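Local coordinates for periplasmic beta-glucosidase (Pseudomonas aeruginosa, PDB 6R5T), which probably hydrolyses terminal, non-reducing beta-D-glucosyl residues to release beta-D-glucose, as a periplasmic glycoside hydrolase of family 3, at residues 12-16 and 17-21. The protein carries 1 engineered substitution. Residues are numbered along the deposited sequence; the frame is centred on the assembly and turned at random.
Sequences ARMSN and AEKIG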
ATOM      1  N   ALA A  12       1.082 -40.768  29.142  1.00 20.03           N
ATOM      2  CA  ALA A  12       0.157 -41.749  29.767  1.00 21.46           C
ATOM      3  C   ALA A  12       0.122 -41.523  31.278  1.00 21.18           C
ATOM      4  O   ALA A  12      -0.814 -42.010  31.914  1.00 24.11           O
ATOM      5  CB  ALA A  12       0.543 -43.190  29.419  1.00 22.75           C
ATOM      6  N   ARG A  13       1.098 -40.839  31.857  1.00 19.20           N
ATOM      7  CA  ARG A  13       1.143 -40.580  33.312  1.00 17.88           C
ATOM      8  C   ARG A  13       0.403 -39.286  33.666  1.00 18.89           C
ATOM      9  O   ARG A  13       0.209 -38.989  34.868  1.00 19.24           O
ATOM     10  CB  ARG A  13       2.593 -40.468  33.787  1.00 20.48           C
ATOM     11  CG  ARG A  13       3.490 -41.647  33.446  1.00 22.03           C
ATOM     12  CD  ARG A  13       4.898 -41.465  33.991  1.00 23.56           C
ATOM     13  NE  ARG A  13       4.806 -41.410  35.422  1.00 23.83           N
ATOM     14  CZ  ARG A  13       5.791 -41.204  36.275  1.00 27.40           C
ATOM     15  NH1 ARG A  13       7.018 -41.048  35.827  1.00 29.63           N
ATOM     16  NH2 ARG A  13       5.516 -41.149  37.568  1.00 29.62           N
ATOM     17  N   MET A  14       0.132 -38.429  32.669  1.00 15.92           N
ATOM     18  CA  MET A  14      -0.227 -37.025  32.952  1.00 15.82           C
ATOM     19  C   MET A  14      -1.734 -36.845  33.008  1.00 15.32           C
ATOM     20  O   MET A  14      -2.455 -37.318  32.140  1.00 18.33           O
ATOM     21  CB  MET A  14       0.375 -36.098  31.882  1.00 14.67           C
ATOM     22  CG  MET A  14       1.860 -36.084  31.971  1.00 14.31           C
ATOM     23  SD  MET A  14       2.613 -35.243  30.517  1.00 17.63           S
ATOM     24  CE  MET A  14       2.241 -33.541  30.963  1.00 18.24           C
ATOM     25  N   SER A  15      -2.175 -36.104  34.018  1.00 16.55           N
ATOM     26  CA  SER A  15      -3.551 -35.590  34.100  1.00 16.96           C
ATOM     27  C   SER A  15      -3.722 -34.534  33.015  1.00 15.96           C
ATOM     28  O   SER A  15      -2.687 -33.943  32.573  1.00 16.80           O
ATOM     29  CB  SER A  15      -3.890 -34.980  35.434  1.00 16.97           C
ATOM     30  OG  SER A  15      -3.073 -33.873  35.715  1.00 18.17           O
ATOM     31  N   ASN A  16      -4.955 -34.205  32.720  1.00 17.18           N
ATOM     32  CA  ASN A  16      -5.176 -33.046  31.815  1.00 16.88           C
ATOM     33  C   ASN A  16      -4.637 -31.768  32.432  1.00 17.41           C
ATOM     34  O   ASN A  16      -4.081 -30.923  31.681  1.00 17.29           O
ATOM     35  CB  ASN A  16      -6.629 -32.907  31.393  1.00 18.41           C
ATOM     36  CG  ASN A  16      -6.929 -33.726  30.155  1.00 19.46           C
ATOM     37  OD1 ASN A  16      -6.067 -34.398  29.584  1.00 22.86           O
ATOM     38  ND2 ASN A  16      -8.178 -33.673  29.743  1.00 24.44           N
ATOM     39  N   ALA A  17      -4.710 -31.592  33.750  1.00 15.90           N
ATOM     40  CA  ALA A  17      -4.130 -30.402  34.389  1.00 18.10           C
ATOM     41  C   ALA A  17      -2.641 -30.306  34.048  1.00 16.82           C
ATOM     42  O   ALA A  17      -2.099 -29.175  33.770  1.00 17.34           O
ATOM     43  CB  ALA A  17      -4.398 -30.472  35.869  1.00 19.76           C
ATOM     44  N   GLU A  18      -1.937 -31.438  34.154  1.00 16.33           N
ATOM     45  CA  GLU A  18      -0.487 -31.488  33.889  1.00 15.83           C
ATOM     46  C   GLU A  18      -0.218 -31.226  32.396  1.00 15.35           C
ATOM     47  O   GLU A  18       0.751 -30.504  32.078  1.00 15.79           O
ATOM     48  CB  GLU A  18       0.089 -32.834  34.349  1.00 16.86           C
ATOM     49  CG  GLU A  18       0.206 -32.895  35.870  1.00 18.00           C
ATOM     50  CD  GLU A  18       0.381 -34.290  36.474  1.00 19.76           C
ATOM     51  OE1 GLU A  18       0.961 -34.321  37.570  1.00 25.10           O
ATOM     52  OE2 GLU A  18       0.012 -35.318  35.835  1.00 20.79           O
ATOM     53  N   LYS A  19      -0.992 -31.825  31.514  1.00 14.82           N
ATOM     54  CA  LYS A  19      -0.830 -31.583  30.054  1.00 14.59           C
ATOM     55  C   LYS A  19      -1.071 -30.101  29.747  1.00 16.33           C
ATOM     56  O   LYS A  19      -0.257 -29.469  28.978  1.00 15.77           O
ATOM     57  CB  LYS A  19      -1.815 -32.436  29.281  1.00 14.69           C
ATOM     58  CG  LYS A  19      -1.469 -33.909  29.272  1.00 15.78           C
ATOM     59  CD  LYS A  19      -2.481 -34.743  28.512  1.00 17.63           C
ATOM     60  CE  LYS A  19      -2.124 -36.204  28.540  1.00 18.93           C
ATOM     61  NZ  LYS A  19      -3.157 -37.019  27.872  1.00 21.36           N
ATOM     62  N   ILE A  20      -2.145 -29.542  30.285  1.00 14.86           N
ATOM     63  CA  ILE A  20      -2.454 -28.114  30.012  1.00 15.81           C
ATOM     64  C   ILE A  20      -1.377 -27.224  30.624  1.00 16.42           C
ATOM     65  O   ILE A  20      -1.022 -26.190  29.977  1.00 16.90           O
ATOM     66  CB  ILE A  20      -3.855 -27.785  30.518  1.00 17.39           C
ATOM     67  CG1 ILE A  20      -4.881 -28.558  29.687  1.00 17.03           C
ATOM     68  CG2 ILE A  20      -4.066 -26.264  30.507  1.00 18.62           C
ATOM     69  CD1 ILE A  20      -6.275 -28.571  30.282  1.00 18.33           C
ATOM     70  N   GLY A  21      -0.802 -27.589  31.776  1.00 15.99           N
ATOM     71  CA  GLY A  21       0.295 -26.793  32.359  1.00 17.33           C
ATOM     72  C   GLY A  21       1.475 -26.650  31.404  1.00 15.36           C
ATOM     73  O   GLY A  21       2.146 -25.626  31.395  1.00 16.30           O
TER
HETATM   74  O   HOH W   1      -2.809 -39.475  30.186  1.00 29.75           O
HETATM   75  O   HOH W   2      -4.909 -36.934  29.827  1.00 32.34           O
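Ser-15 and Glu-18 form a capping box at the start of helix 16-22. Ser-15 is the N-cap, and its OG accepts from Glu-18 N at 3.1 Å. In return, Ser-15 N donates to Glu-18 OE2 at 2.9 Å, with 165° at the hydrogen. The N-H meets OE2 on its anti side, 21° out of the carboxylate plane. With chi1 at 62°, Ser-15 OG sits between its backbone N and carbonyl carbon, which turns it to the first turn of the helix. Glu-18 OE1 makes a salt bridge with Arg-69, which also donates to Arg-13 O.

Regular helical bonding starts here. Lys-19 N reaches Ser-15 O at 2.9 Å, and Ile-20 N reaches Asn-16 O at 2.8 Å.

Met-14 packs against the new helix. Its CB lies 3.9 Å from Lys-19 CG, and a bend at chi3 lays CE against the Glu-18 backbone, 3.6 Å from its O. Leu-70, Ile-72 and Cys-314 also touch this buried side chain.

The extended Lys-19 chain passes Ser-15 O and Met-14 CB, and its NZ pairs with Asp-311 of helix 307-323. A water accepts from Lys-19 NZ at 2.6 Å and lies 2.8 Å from Asn-16 OD1, which Gln-307 also bonds.

The box gives the backbone N-H groups of Ser-15 and Glu-18 side-chain acceptors as helix 2-12 gives way to helix 16-22 of the TIM-barrel-type family 3 N-terminal domain, away from the sugar pocket. Glu-18 lies near the positive end of the helix dipole. With a backbone N-H and Arg-69 as partners, its side chain is probably kept ionised.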